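Local coordinates for glycosyl hydrolase family 2, TIM barrel domain protein (PDB 6DXU) that is a gut bacterial beta-glucuronidase of glycoside hydrolase family 2, and probably removes glucuronic acid from glucuronide conjugates, at residues Val752-Lys757 and Leu763-Gln768; Lys656-Tyr661 and Asn702-Val707; Glu49-Ala54 and Pro163-Cys168; Ile108-Asp113 and Thr119-Tyr124. All coordinates share one frame; numbering follows the deposited sequence.

From the N terminus, the first segment to appear is Glu49-Ala54. It meets Pro163-Cys168 much later in the chain, so interaction 3 closes a loop of 108 residues. Interaction 4 forms wholly within that loop, where Ile108-Asp113 meets Thr119-Tyr124 after a short connection. The two share a sheet: strands 162-169 and 118-123 are neighbours, and Ser165 O lies 2.8 Å from Tyr122 N. Together they tie a helix and a second sheet to the two faces of that sheet, in the sugar binding domain. Interaction 2 follows far along the chain and joins two sheets of the DUF4982 region. Interaction 1 comes last, in the C-terminal domain. Its centre lies about 26 Å from that of interaction 2.

Interaction 1: Val752-Lys757 and Leu763-Gln768; sequences VQLIDK and LSSKKQ
A leucine methyl sits against a serine hydroxyl oxygen: Leu754 CD1 lies 3.3 Å from Ser765 OG. The same methyl also meets the first side-chain carbon of Lys767, with CD1 3.9 Å from Lys767 CB. Leu754 thus touches the second segment through one branch. Its CG stands anti to the carbonyl carbon (chi1 -67°), and this carries CD1 to the side chains of Ser765 and Lys767. The side chains of Leu754 and Lys767 cross at about a right angle. Lys767 then leads away, bends at its last torsion, and gives its NZ to Glu817 O.

Ser765 OG has polar partners as well. It accepts from Lys767 N at 3.2 Å, with a nearly straight N-H...O angle of 167°. This is an ST turn, and it shapes the loop just before strand 768-775. The hydroxyl is also hydrogen-bonded to Glu733 OE2. The contact therefore packs the end of strand 747-755 against the loop that leads into the next sheet of the C-terminal domain. With an alanine in place of Ser765, Lys767 N and Glu733 would probably lose this partner, and a small gap would be likely to open beside Leu754 CD1.

On the strand, Gln753 curls its amide onto the backbone of the next residue. Its NE2 gives a 3.0 Å bond to Leu754 O, which lies in the plane of the amide. The bond is almost straight, at 178°. Between the two loop residues that Leu754 touches, Lys766 points its CB away from the strand and touches the bound bicine. Arg523 and Asp562 belong to the same bicine pocket.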
loop_
_atom_site.group_PDB
_atom_site.type_symbol
_atom_site.label_atom_id
_atom_site.label_comp_id
_atom_site.label_asym_id
_atom_site.label_seq_id
_atom_site.Cartn_x
_atom_site.Cartn_y
_atom_site.Cartn_z
ATOM N N VAL D 752 27.730 -52.023 -15.888
ATOM C CA VAL D 752 27.762 -51.895 -17.339
ATOM C C VAL D 752 29.217 -51.771 -17.753
ATOM O O VAL D 752 29.975 -51.010 -17.140
ATOM C CB VAL D 752 26.962 -50.670 -17.815
ATOM C CG1 VAL D 752 27.096 -50.492 -19.325
ATOM C CG2 VAL D 752 25.512 -50.792 -17.398
ATOM N N GLN D 753 29.611 -52.507 -18.791
ATOM C CA GLN D 753 30.949 -52.386 -19.358
ATOM C C GLN D 753 30.825 -52.146 -20.855
ATOM O O GLN D 753 30.249 -52.967 -21.578
ATOM C CB GLN D 753 31.793 -53.638 -19.076
ATOM C CG GLN D 753 33.173 -53.604 -19.716
ATOM C CD GLN D 753 34.078 -52.533 -19.124
ATOM O OE1 GLN D 753 34.374 -52.561 -17.933
ATOM N NE2 GLN D 753 34.536 -51.603 -19.956
ATOM N N LEU D 754 31.376 -51.036 -21.322
ATOM C CA LEU D 754 31.430 -50.774 -22.753
ATOM C C LEU D 754 32.554 -51.598 -23.380
ATOM O O LEU D 754 33.682 -51.616 -22.879
ATOM C CB LEU D 754 31.647 -49.286 -23.012
ATOM C CG LEU D 754 30.478 -48.392 -22.607
ATOM C CD1 LEU D 754 30.930 -46.950 -22.380
ATOM C CD2 LEU D 754 29.416 -48.429 -23.691
ATOM N N ILE D 755 32.246 -52.274 -24.482
ATOM C CA ILE D 755 33.195 -53.148 -25.159
ATOM C C ILE D 755 33.188 -52.798 -26.636
ATOM O O ILE D 755 32.239 -52.200 -27.147
ATOM C CB ILE D 755 32.848 -54.630 -24.963
ATOM C CG1 ILE D 755 31.450 -54.913 -25.527
ATOM C CG2 ILE D 755 32.966 -55.026 -23.492
ATOM C CD1 ILE D 755 31.033 -56.369 -25.458
ATOM N N ASP D 756 34.268 -53.161 -27.324
ATOM C CA ASP D 756 34.338 -52.886 -28.750
ATOM C C ASP D 756 33.779 -54.083 -29.517
ATOM O O ASP D 756 33.310 -55.058 -28.927
ATOM C CB ASP D 756 35.768 -52.538 -29.167
ATOM C CG ASP D 756 36.733 -53.728 -29.088
ATOM O OD1 ASP D 756 36.314 -54.886 -28.848
ATOM O OD2 ASP D 756 37.943 -53.476 -29.259
ATOM N N LYS D 757 33.846 -54.016 -30.851
ATOM C CA LYS D 757 33.269 -55.064 -31.696
ATOM C C LYS D 757 33.911 -56.431 -31.474
ATOM O O LYS D 757 33.296 -57.452 -31.805
ATOM C CB LYS D 757 33.389 -54.667 -33.169
ATOM C CG LYS D 757 34.817 -54.629 -33.678
ATOM C CD LYS D 757 34.910 -53.889 -35.001
ATOM C CE LYS D 757 36.333 -53.910 -35.550
ATOM N NZ LYS D 757 36.462 -53.147 -36.828
ATOM N N LEU D 763 38.616 -49.173 -22.131
ATOM C CA LEU D 763 39.010 -48.657 -20.827
ATOM C C LEU D 763 39.178 -47.140 -20.777
ATOM O O LEU D 763 39.349 -46.602 -19.678
ATOM C CB LEU D 763 40.307 -49.321 -20.376
ATOM C CG LEU D 763 40.170 -50.823 -20.131
ATOM C CD1 LEU D 763 41.526 -51.427 -19.804
ATOM C CD2 LEU D 763 39.145 -51.095 -19.019
ATOM N N SER D 764 39.157 -46.436 -21.904
ATOM C CA SER D 764 39.268 -44.982 -21.878
ATOM C C SER D 764 37.944 -44.296 -22.176
ATOM O O SER D 764 37.902 -43.058 -22.281
ATOM C CB SER D 764 40.344 -44.510 -22.856
ATOM O OG SER D 764 39.971 -44.827 -24.178
ATOM N N SER D 765 36.859 -45.060 -22.283
ATOM C CA SER D 765 35.587 -44.484 -22.704
ATOM C C SER D 765 34.985 -43.579 -21.633
ATOM O O SER D 765 34.960 -43.926 -20.439
ATOM C CB SER D 765 34.588 -45.592 -23.066
ATOM O OG SER D 765 33.342 -45.020 -23.437
ATOM N N LYS D 766 34.470 -42.431 -22.081
ATOM C CA LYS D 766 33.683 -41.510 -21.269
ATOM C C LYS D 766 32.263 -41.385 -21.754
ATOM O O LYS D 766 31.569 -40.424 -21.394
ATOM C CB LYS D 766 34.285 -40.132 -21.249
ATOM C CG LYS D 766 35.542 -40.240 -20.610
ATOM C CD LYS D 766 36.221 -38.949 -20.722
ATOM C CE LYS D 766 37.405 -38.883 -19.803
ATOM N NZ LYS D 766 37.443 -37.526 -19.459
ATOM N N LYS D 767 31.810 -42.350 -22.544
ATOM C CA LYS D 767 30.502 -42.280 -23.180
ATOM C C LYS D 767 29.380 -42.261 -22.145
ATOM O O LYS D 767 29.437 -42.949 -21.122
ATOM C CB LYS D 767 30.335 -43.482 -24.099
ATOM C CG LYS D 767 29.495 -43.208 -25.327
ATOM C CD LYS D 767 29.583 -44.410 -26.275
ATOM C CE LYS D 767 28.414 -44.434 -27.235
ATOM N NZ LYS D 767 28.212 -43.121 -27.817
ATOM N N GLN D 768 28.343 -41.476 -22.416
ATOM C CA GLN D 768 27.242 -41.407 -21.474
ATOM C C GLN D 768 26.386 -42.670 -21.536
ATOM O O GLN D 768 26.055 -43.169 -22.614
ATOM C CB GLN D 768 26.370 -40.173 -21.728
ATOM C CG GLN D 768 25.412 -39.937 -20.549
ATOM C CD GLN D 768 24.452 -38.779 -20.737
ATOM O OE1 GLN D 768 24.539 -37.770 -20.033
ATOM N NE2 GLN D 768 23.514 -38.928 -21.664
#

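Interaction 2: Lys656-Tyr661 and Asn702-Val707; sequences KEILVY and NEIRAV
Ile658 and Val660 of one strand pack on Ile704 and Ala706 of another, across the interface between two beta sheets. Strand 655-662 belongs to an antiparallel sheet and strand 700-710 to a mixed one. The contact is therefore a beta-sandwich type of packing, made by side chains alone, within the DUF4982 region.

Lys656 and Glu657 start the first segment, with salt bridges to Glu526 and Arg570. At Ile658 the strand turns a side chain toward the other sheet. The far methyl CD1 reaches Ile704 CG2 at 4.3 Å. The extended Ile658 chain (chi2 173°) carries this methyl well out from its own backbone. Tyr697 lies against both isoleucines at this end.

After Leu659, Val660 turns inward again. Its first torsion (chi1 174°) sets CG2 anti to the carbonyl carbon, and this branch approaches Ala706 CB at 4.3 Å. These smaller side chains suit the closer backbones: the CA atoms of Val660 and Ala706 are 7.8 Å apart, against 9.1 Å for Ile658 and Ile704. Ile638 touches both Val660 and Ala706.

On the second strand Glu703 and Arg705, the neighbours of Ile704 in sequence, are charged. Arg705 NH2 gives a 3.3 Å salt-bridge hydrogen bond to Glu703 OE2, arriving from above the carboxylate plane.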
loop_
_atom_site.group_PDB
_atom_site.type_symbol
_atom_site.label_atom_id
_atom_site.label_comp_id
_atom_site.label_asym_id
_atom_site.label_seq_id
_atom_site.Cartn_x
_atom_site.Cartn_y
_atom_site.Cartn_z
ATOM N N LYS D 656 54.707 -49.913 -14.803
ATOM C CA LYS D 656 53.657 -48.952 -14.507
ATOM C C LYS D 656 53.978 -48.187 -13.237
ATOM O O LYS D 656 54.430 -48.767 -12.243
ATOM C CB LYS D 656 52.312 -49.659 -14.350
ATOM C CG LYS D 656 51.952 -50.557 -15.517
ATOM C CD LYS D 656 51.921 -49.780 -16.821
ATOM C CE LYS D 656 50.851 -48.705 -16.792
ATOM N NZ LYS D 656 50.654 -48.066 -18.115
ATOM N N GLU D 657 53.699 -46.887 -13.263
ATOM C CA GLU D 657 53.904 -46.063 -12.083
ATOM C C GLU D 657 52.843 -46.372 -11.033
ATOM O O GLU D 657 51.646 -46.443 -11.339
ATOM C CB GLU D 657 53.862 -44.587 -12.460
ATOM C CG GLU D 657 54.206 -43.656 -11.302
ATOM C CD GLU D 657 54.399 -42.216 -11.761
ATOM O OE1 GLU D 657 53.490 -41.674 -12.409
ATOM O OE2 GLU D 657 55.465 -41.626 -11.480
ATOM N N ILE D 658 53.295 -46.585 -9.799
ATOM C CA ILE D 658 52.436 -46.785 -8.641
ATOM C C ILE D 658 52.773 -45.696 -7.634
ATOM O O ILE D 658 53.946 -45.526 -7.274
ATOM C CB ILE D 658 52.633 -48.182 -8.018
ATOM C CG1 ILE D 658 52.232 -49.278 -9.018
ATOM C CG2 ILE D 658 51.842 -48.306 -6.719
ATOM C CD1 ILE D 658 52.560 -50.689 -8.530
ATOM N N LEU D 659 51.756 -44.944 -7.208
ATOM C CA LEU D 659 51.899 -43.880 -6.225
ATOM C C LEU D 659 51.310 -44.333 -4.900
ATOM O O LEU D 659 50.242 -44.950 -4.867
ATOM C CB LEU D 659 51.184 -42.595 -6.692
ATOM C CG LEU D 659 51.563 -42.032 -8.058
ATOM C CD1 LEU D 659 50.778 -40.757 -8.359
ATOM C CD2 LEU D 659 53.066 -41.791 -8.131
ATOM N N VAL D 660 51.988 -44.013 -3.806
ATOM C CA VAL D 660 51.482 -44.280 -2.464
ATOM C C VAL D 660 51.428 -42.958 -1.710
ATOM O O VAL D 660 52.425 -42.226 -1.659
ATOM C CB VAL D 660 52.352 -45.313 -1.727
ATOM C CG1 VAL D 660 51.907 -45.464 -0.278
ATOM C CG2 VAL D 660 52.275 -46.654 -2.459
ATOM N N TYR D 661 50.259 -42.640 -1.152
ATOM C CA TYR D 661 50.085 -41.430 -0.348
ATOM C C TYR D 661 50.073 -41.843 1.117
ATOM O O TYR D 661 49.193 -42.585 1.564
ATOM C CB TYR D 661 48.832 -40.654 -0.782
ATOM C CG TYR D 661 49.133 -39.938 -2.074
ATOM C CD1 TYR D 661 49.856 -38.751 -2.072
ATOM C CD2 TYR D 661 48.806 -40.502 -3.303
ATOM C CE1 TYR D 661 50.196 -38.109 -3.250
ATOM C CE2 TYR D 661 49.134 -39.863 -4.493
ATOM C CZ TYR D 661 49.838 -38.665 -4.454
ATOM O OH TYR D 661 50.188 -38.024 -5.618
ATOM N N ASN D 702 46.481 -58.618 -10.151
ATOM C CA ASN D 702 47.675 -58.318 -9.371
ATOM C C ASN D 702 47.282 -57.839 -7.982
ATOM O O ASN D 702 46.266 -57.162 -7.813
ATOM C CB ASN D 702 48.529 -57.252 -10.049
ATOM C CG ASN D 702 49.032 -57.696 -11.400
ATOM O OD1 ASN D 702 50.167 -58.157 -11.529
ATOM N ND2 ASN D 702 48.191 -57.575 -12.411
ATOM N N GLU D 703 48.104 -58.163 -6.987
ATOM C CA GLU D 703 47.893 -57.663 -5.633
ATOM C C GLU D 703 49.053 -56.756 -5.265
ATOM O O GLU D 703 50.210 -57.177 -5.299
ATOM C CB GLU D 703 47.732 -58.793 -4.612
ATOM C CG GLU D 703 47.660 -58.292 -3.156
ATOM C CD GLU D 703 47.263 -59.385 -2.171
ATOM O OE1 GLU D 703 46.157 -59.942 -2.365
ATOM O OE2 GLU D 703 48.026 -59.674 -1.212
ATOM N N ILE D 704 48.733 -55.505 -4.938
ATOM C CA ILE D 704 49.716 -54.494 -4.571
ATOM C C ILE D 704 49.554 -54.202 -3.093
ATOM O O ILE D 704 48.450 -53.893 -2.629
ATOM C CB ILE D 704 49.554 -53.216 -5.415
ATOM C CG1 ILE D 704 49.675 -53.552 -6.904
ATOM C CG2 ILE D 704 50.569 -52.152 -4.992
ATOM C CD1 ILE D 704 48.350 -53.637 -7.629
ATOM N N ARG D 705 50.650 -54.318 -2.354
ATOM C CA ARG D 705 50.649 -54.125 -0.917
ATOM C C ARG D 705 51.738 -53.130 -0.559
ATOM O O ARG D 705 52.831 -53.151 -1.135
ATOM C CB ARG D 705 50.862 -55.468 -0.179
ATOM C CG ARG D 705 50.904 -55.350 1.345
ATOM C CD ARG D 705 51.119 -56.710 2.004
ATOM N NE ARG D 705 50.085 -57.669 1.625
ATOM C CZ ARG D 705 48.996 -57.915 2.347
ATOM N NH1 ARG D 705 48.801 -57.273 3.495
ATOM N NH2 ARG D 705 48.097 -58.798 1.924
ATOM N N ALA D 706 51.436 -52.260 0.394
ATOM C CA ALA D 706 52.372 -51.245 0.833
ATOM C C ALA D 706 52.443 -51.333 2.345
ATOM O O ALA D 706 51.410 -51.418 3.012
ATOM C CB ALA D 706 51.928 -49.845 0.371
ATOM N N VAL D 707 53.657 -51.332 2.884
ATOM C CA VAL D 707 53.878 -51.417 4.321
ATOM C C VAL D 707 54.695 -50.207 4.727
ATOM O O VAL D 707 55.745 -49.937 4.133
ATOM C CB VAL D 707 54.599 -52.724 4.718
ATOM C CG1 VAL D 707 54.790 -52.784 6.241
ATOM C CG2 VAL D 707 53.822 -53.929 4.224
#

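Interaction 3: Glu49-Ala54 and Pro163-Cys168; sequences EAVRPA and PLSIRC
Ala50 and Val51, at the end of the short helix 48-51, rest on Pro163 and Ser165 of strand 162-169. The strand lies inside the antiparallel sheet of the sugar binding domain, and the helix packs on one face of it.

The tight part is small. Ala50 CB lies 3.5 Å from Ser165 OG and 4.0 Å from Ser165 CB. Beside it, Val51 uses a single methyl: CG1 stands 3.9 Å from Pro163 CB and 4.1 Å from Ser165 OG. The first torsion of Val51 (chi1 -62°) sets CG1 anti to the carbonyl carbon and toward the strand. The valine and proline side chains cross at about a right angle. Ser165 OG thus meets two methyl groups, both from the helix segment.

Away from the strand the segment becomes polar and meets a second subunit. Arg52 NH1 makes a salt bridge with Asp436 of that subunit, and Glu49 OE1 makes one with its Arg172. Pro53 and Ala54 continue as an exposed loop. Glu49 and Arg52 are also linked to each other, by charge alone, with Arg52 NH2 3.6 Å from Glu49 OE2. Glu49 CG lies over the centre of the Arg52 guanidinium face, 3.8 Å above its plane.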
loop_
_atom_site.group_PDB
_atom_site.type_symbol
_atom_site.label_atom_id
_atom_site.label_comp_id
_atom_site.label_asym_id
_atom_site.label_seq_id
_atom_site.Cartn_x
_atom_site.Cartn_y
_atom_site.Cartn_z
ATOM N N GLU D 49 -7.231 -23.051 2.566
ATOM C CA GLU D 49 -7.102 -24.365 1.949
ATOM C C GLU D 49 -6.271 -25.315 2.802
ATOM O O GLU D 49 -6.434 -26.534 2.690
ATOM C CB GLU D 49 -6.496 -24.251 0.544
ATOM C CG GLU D 49 -7.426 -23.560 -0.477
ATOM C CD GLU D 49 -7.006 -23.798 -1.930
ATOM O OE1 GLU D 49 -5.794 -23.942 -2.188
ATOM O OE2 GLU D 49 -7.891 -23.794 -2.822
ATOM N N ALA D 50 -5.388 -24.793 3.647
ATOM C CA ALA D 50 -4.573 -25.660 4.482
ATOM C C ALA D 50 -5.332 -26.219 5.678
ATOM O O ALA D 50 -4.941 -27.280 6.196
ATOM C CB ALA D 50 -3.327 -24.914 4.979
ATOM N N VAL D 51 -6.397 -25.551 6.122
ATOM C CA VAL D 51 -7.051 -25.869 7.391
ATOM C C VAL D 51 -8.544 -26.148 7.249
ATOM O O VAL D 51 -9.192 -26.497 8.244
ATOM C CB VAL D 51 -6.828 -24.749 8.426
ATOM C CG1 VAL D 51 -5.336 -24.591 8.721
ATOM C CG2 VAL D 51 -7.436 -23.430 7.933
ATOM N N ARG D 52 -9.118 -26.017 6.053
ATOM C CA ARG D 52 -10.558 -26.186 5.909
ATOM C C ARG D 52 -10.964 -27.655 6.055
ATOM O O ARG D 52 -10.164 -28.563 5.799
ATOM C CB ARG D 52 -11.019 -25.660 4.547
ATOM C CG ARG D 52 -10.454 -26.425 3.339
ATOM C CD ARG D 52 -10.933 -25.746 2.061
ATOM N NE ARG D 52 -10.338 -26.295 0.849
ATOM C CZ ARG D 52 -10.592 -25.809 -0.360
ATOM N NH1 ARG D 52 -11.436 -24.789 -0.490
ATOM N NH2 ARG D 52 -10.002 -26.326 -1.428
ATOM N N PRO D 53 -12.213 -27.920 6.452
ATOM C CA PRO D 53 -12.682 -29.314 6.481
ATOM C C PRO D 53 -12.617 -29.938 5.091
ATOM O O PRO D 53 -12.909 -29.288 4.081
ATOM C CB PRO D 53 -14.132 -29.207 6.977
ATOM C CG PRO D 53 -14.306 -27.813 7.487
ATOM C CD PRO D 53 -13.250 -26.956 6.856
ATOM N N ALA D 54 -12.227 -31.214 5.047
ATOM C CA ALA D 54 -12.042 -31.936 3.793
ATOM C C ALA D 54 -12.476 -33.379 4.000
ATOM O O ALA D 54 -11.799 -34.130 4.707
ATOM C CB ALA D 54 -10.582 -31.867 3.331
ATOM N N PRO D 163 -3.216 -26.405 14.206
ATOM C CA PRO D 163 -2.685 -26.531 12.848
ATOM C C PRO D 163 -1.627 -25.465 12.611
ATOM O O PRO D 163 -1.874 -24.266 12.769
ATOM C CB PRO D 163 -3.919 -26.322 11.952
ATOM C CG PRO D 163 -4.862 -25.540 12.785
ATOM C CD PRO D 163 -4.581 -25.851 14.229
ATOM N N LEU D 164 -0.460 -25.920 12.190
ATOM C CA LEU D 164 0.662 -25.077 11.827
ATOM C C LEU D 164 0.884 -25.293 10.342
ATOM O O LEU D 164 1.062 -26.434 9.906
ATOM C CB LEU D 164 1.911 -25.465 12.634
ATOM C CG LEU D 164 3.222 -24.790 12.237
ATOM C CD1 LEU D 164 3.132 -23.290 12.417
ATOM C CD2 LEU D 164 4.405 -25.361 13.047
ATOM N N SER D 165 0.851 -24.213 9.568
ATOM C CA SER D 165 1.049 -24.291 8.130
ATOM C C SER D 165 2.151 -23.309 7.789
ATOM O O SER D 165 2.137 -22.168 8.264
ATOM C CB SER D 165 -0.243 -23.944 7.354
ATOM O OG SER D 165 -1.345 -24.679 7.883
ATOM N N ILE D 166 3.105 -23.745 6.971
ATOM C CA ILE D 166 4.287 -22.950 6.670
ATOM C C ILE D 166 4.463 -22.951 5.161
ATOM O O ILE D 166 4.462 -24.012 4.532
ATOM C CB ILE D 166 5.545 -23.506 7.365
ATOM C CG1 ILE D 166 5.382 -23.440 8.893
ATOM C CG2 ILE D 166 6.773 -22.723 6.902
ATOM C CD1 ILE D 166 6.471 -24.217 9.714
ATOM N N ARG D 167 4.585 -21.768 4.583
ATOM C CA ARG D 167 4.860 -21.620 3.166
ATOM C C ARG D 167 6.329 -21.259 3.016
ATOM O O ARG D 167 6.800 -20.316 3.656
ATOM C CB ARG D 167 3.959 -20.532 2.561
ATOM C CG ARG D 167 4.134 -20.300 1.049
ATOM C CD ARG D 167 3.326 -19.038 0.651
ATOM N NE ARG D 167 3.179 -18.841 -0.792
ATOM C CZ ARG D 167 4.007 -18.118 -1.547
ATOM N NH1 ARG D 167 5.083 -17.557 -1.012
ATOM N NH2 ARG D 167 3.756 -17.953 -2.844
ATOM N N CYS D 168 7.059 -22.024 2.204
ATOM C CA CYS D 168 8.430 -21.685 1.851
ATOM C C CYS D 168 8.488 -21.419 0.358
ATOM O O CYS D 168 7.775 -22.047 -0.425
ATOM C CB CYS D 168 9.439 -22.807 2.215
ATOM S SG CYS D 168 9.654 -23.042 3.981
#

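Interaction 4: Ile108-Asp113 and Thr119-Tyr124; sequences IVLDFD and TDVYVY
Val121 divides its two methyls between Leu110 and Phe112. The aliphatic pair is with Leu110: Val121 CG1 meets Leu110 CD1 at 3.8 Å. The first torsion of Val121 (chi1 -177°) puts CG1 anti to the backbone N and CG2 anti to the carbonyl carbon, and both branches reach the other strand. Leu164, from strand 162-169, touches both Leu110 and Val121.

The aromatic contacts belong to Phe112. Its CZ lies 3.7 Å from Val121 CG2, and its CE1 is 4.2 Å from the same methyl. The two side chains slide past each other in opposite directions. Phe112 CE2 comes 4.5 Å from Thr119 CG2, a looser touch. The two strands lie in different antiparallel sheets of the sugar binding domain, which face each other as a beta sandwich. The axes of strand segments 108-112 and 119-123 approach to 11.2 Å and run nearly antiparallel, at 157°. Phe112 also stacks its ring on Trp138 of its own sheet.

Polar bonds lie away from this interface. Asp111 OD2 forms a salt bridge with Lys30, and Asp120 OD1, on a residue pointing away from the opposing strand, is hydrogen-bonded to His127.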
loop_
_atom_site.group_PDB
_atom_site.type_symbol
_atom_site.label_atom_id
_atom_site.label_comp_id
_atom_site.label_asym_id
_atom_site.label_seq_id
_atom_site.Cartn_x
_atom_site.Cartn_y
_atom_site.Cartn_z
ATOM N N ILE D 108 5.491 -20.225 23.828
ATOM C CA ILE D 108 5.672 -21.213 22.771
ATOM C C ILE D 108 6.374 -20.506 21.622
ATOM O O ILE D 108 5.803 -19.582 21.018
ATOM C CB ILE D 108 4.321 -21.771 22.285
ATOM C CG1 ILE D 108 3.465 -22.242 23.455
ATOM C CG2 ILE D 108 4.534 -22.909 21.301
ATOM C CD1 ILE D 108 1.983 -22.350 23.090
ATOM N N VAL D 109 7.583 -20.945 21.290
ATOM C CA VAL D 109 8.363 -20.294 20.248
ATOM C C VAL D 109 8.716 -21.327 19.186
ATOM O O VAL D 109 9.163 -22.435 19.509
ATOM C CB VAL D 109 9.630 -19.625 20.814
ATOM C CG1 VAL D 109 10.492 -19.090 19.697
ATOM C CG2 VAL D 109 9.252 -18.499 21.777
ATOM N N LEU D 110 8.530 -20.955 17.923
ATOM C CA LEU D 110 9.031 -21.735 16.800
ATOM C C LEU D 110 10.392 -21.180 16.425
ATOM O O LEU D 110 10.514 -19.996 16.109
ATOM C CB LEU D 110 8.090 -21.654 15.600
ATOM C CG LEU D 110 6.682 -22.224 15.745
ATOM C CD1 LEU D 110 5.849 -21.864 14.492
ATOM C CD2 LEU D 110 6.719 -23.719 15.982
ATOM N N ASP D 111 11.412 -22.030 16.468
ATOM C CA ASP D 111 12.792 -21.607 16.269
ATOM C C ASP D 111 13.303 -22.285 15.007
ATOM O O ASP D 111 13.491 -23.506 14.989
ATOM C CB ASP D 111 13.633 -21.973 17.498
ATOM C CG ASP D 111 15.109 -21.664 17.322
ATOM O OD1 ASP D 111 15.444 -20.750 16.544
ATOM O OD2 ASP D 111 15.932 -22.335 17.977
ATOM N N PHE D 112 13.529 -21.496 13.957
ATOM C CA PHE D 112 13.957 -22.006 12.653
ATOM C C PHE D 112 15.480 -21.953 12.580
ATOM O O PHE D 112 16.059 -20.864 12.541
ATOM C CB PHE D 112 13.360 -21.163 11.520
ATOM C CG PHE D 112 11.858 -21.271 11.374
ATOM C CD1 PHE D 112 11.010 -20.544 12.198
ATOM C CD2 PHE D 112 11.296 -22.075 10.389
ATOM C CE1 PHE D 112 9.627 -20.629 12.060
ATOM C CE2 PHE D 112 9.895 -22.161 10.240
ATOM C CZ PHE D 112 9.072 -21.445 11.078
ATOM N N ASP D 113 16.135 -23.125 12.521
ATOM C CA ASP D 113 17.569 -23.141 12.232
ATOM C C ASP D 113 17.860 -22.553 10.858
ATOM O O ASP D 113 18.947 -22.007 10.632
ATOM C CB ASP D 113 18.130 -24.568 12.298
ATOM C CG ASP D 113 18.364 -25.060 13.714
ATOM O OD1 ASP D 113 17.910 -24.394 14.669
ATOM O OD2 ASP D 113 18.993 -26.139 13.861
ATOM N N THR D 119 9.837 -17.329 3.825
ATOM C CA THR D 119 8.986 -18.217 4.602
ATOM C C THR D 119 7.880 -17.405 5.262
ATOM O O THR D 119 8.119 -16.295 5.738
ATOM C CB THR D 119 9.816 -18.982 5.666
ATOM O OG1 THR D 119 10.872 -19.705 5.018
ATOM C CG2 THR D 119 8.944 -19.959 6.454
ATOM N N ASP D 120 6.663 -17.951 5.263
ATOM C CA ASP D 120 5.533 -17.356 5.960
ATOM C C ASP D 120 4.891 -18.432 6.824
ATOM O O ASP D 120 4.706 -19.565 6.380
ATOM C CB ASP D 120 4.517 -16.743 4.978
ATOM C CG ASP D 120 5.063 -15.504 4.296
ATOM O OD1 ASP D 120 5.013 -14.416 4.908
ATOM O OD2 ASP D 120 5.602 -15.628 3.180
ATOM N N VAL D 121 4.535 -18.065 8.054
ATOM C CA VAL D 121 4.123 -19.018 9.074
ATOM C C VAL D 121 2.710 -18.686 9.507
ATOM O O VAL D 121 2.419 -17.528 9.822
ATOM C CB VAL D 121 5.082 -18.963 10.276
ATOM C CG1 VAL D 121 4.717 -20.013 11.321
ATOM C CG2 VAL D 121 6.490 -19.138 9.787
ATOM N N TYR D 122 1.851 -19.713 9.594
ATOM C CA TYR D 122 0.453 -19.528 9.967
ATOM C C TYR D 122 0.074 -20.450 11.114
ATOM O O TYR D 122 0.410 -21.640 11.110
ATOM C CB TYR D 122 -0.486 -19.815 8.798
ATOM C CG TYR D 122 -0.286 -18.899 7.638
ATOM C CD1 TYR D 122 0.709 -19.150 6.712
ATOM C CD2 TYR D 122 -1.090 -17.759 7.472
ATOM C CE1 TYR D 122 0.900 -18.301 5.634
ATOM C CE2 TYR D 122 -0.908 -16.913 6.391
ATOM C CZ TYR D 122 0.099 -17.196 5.481
ATOM O OH TYR D 122 0.309 -16.376 4.398
ATOM N N VAL D 123 -0.635 -19.891 12.086
ATOM C CA VAL D 123 -1.308 -20.653 13.134
ATOM C C VAL D 123 -2.801 -20.560 12.845
ATOM O O VAL D 123 -3.377 -19.466 12.897
ATOM C CB VAL D 123 -0.966 -20.103 14.529
ATOM C CG1 VAL D 123 -1.868 -20.745 15.580
ATOM C CG2 VAL D 123 0.527 -20.325 14.843
ATOM N N TYR D 124 -3.425 -21.700 12.527
ATOM C CA TYR D 124 -4.761 -21.714 11.931
ATOM C C TYR D 124 -4.760 -20.745 10.746
ATOM O O TYR D 124 -3.941 -20.902 9.836
ATOM C CB TYR D 124 -5.835 -21.373 12.976
ATOM C CG TYR D 124 -7.253 -21.686 12.539
ATOM C CD1 TYR D 124 -7.585 -22.913 11.963
ATOM C CD2 TYR D 124 -8.249 -20.725 12.653
ATOM C CE1 TYR D 124 -8.901 -23.178 11.545
ATOM C CE2 TYR D 124 -9.548 -20.971 12.235
ATOM C CZ TYR D 124 -9.871 -22.193 11.690
ATOM O OH TYR D 124 -11.177 -22.412 11.283
#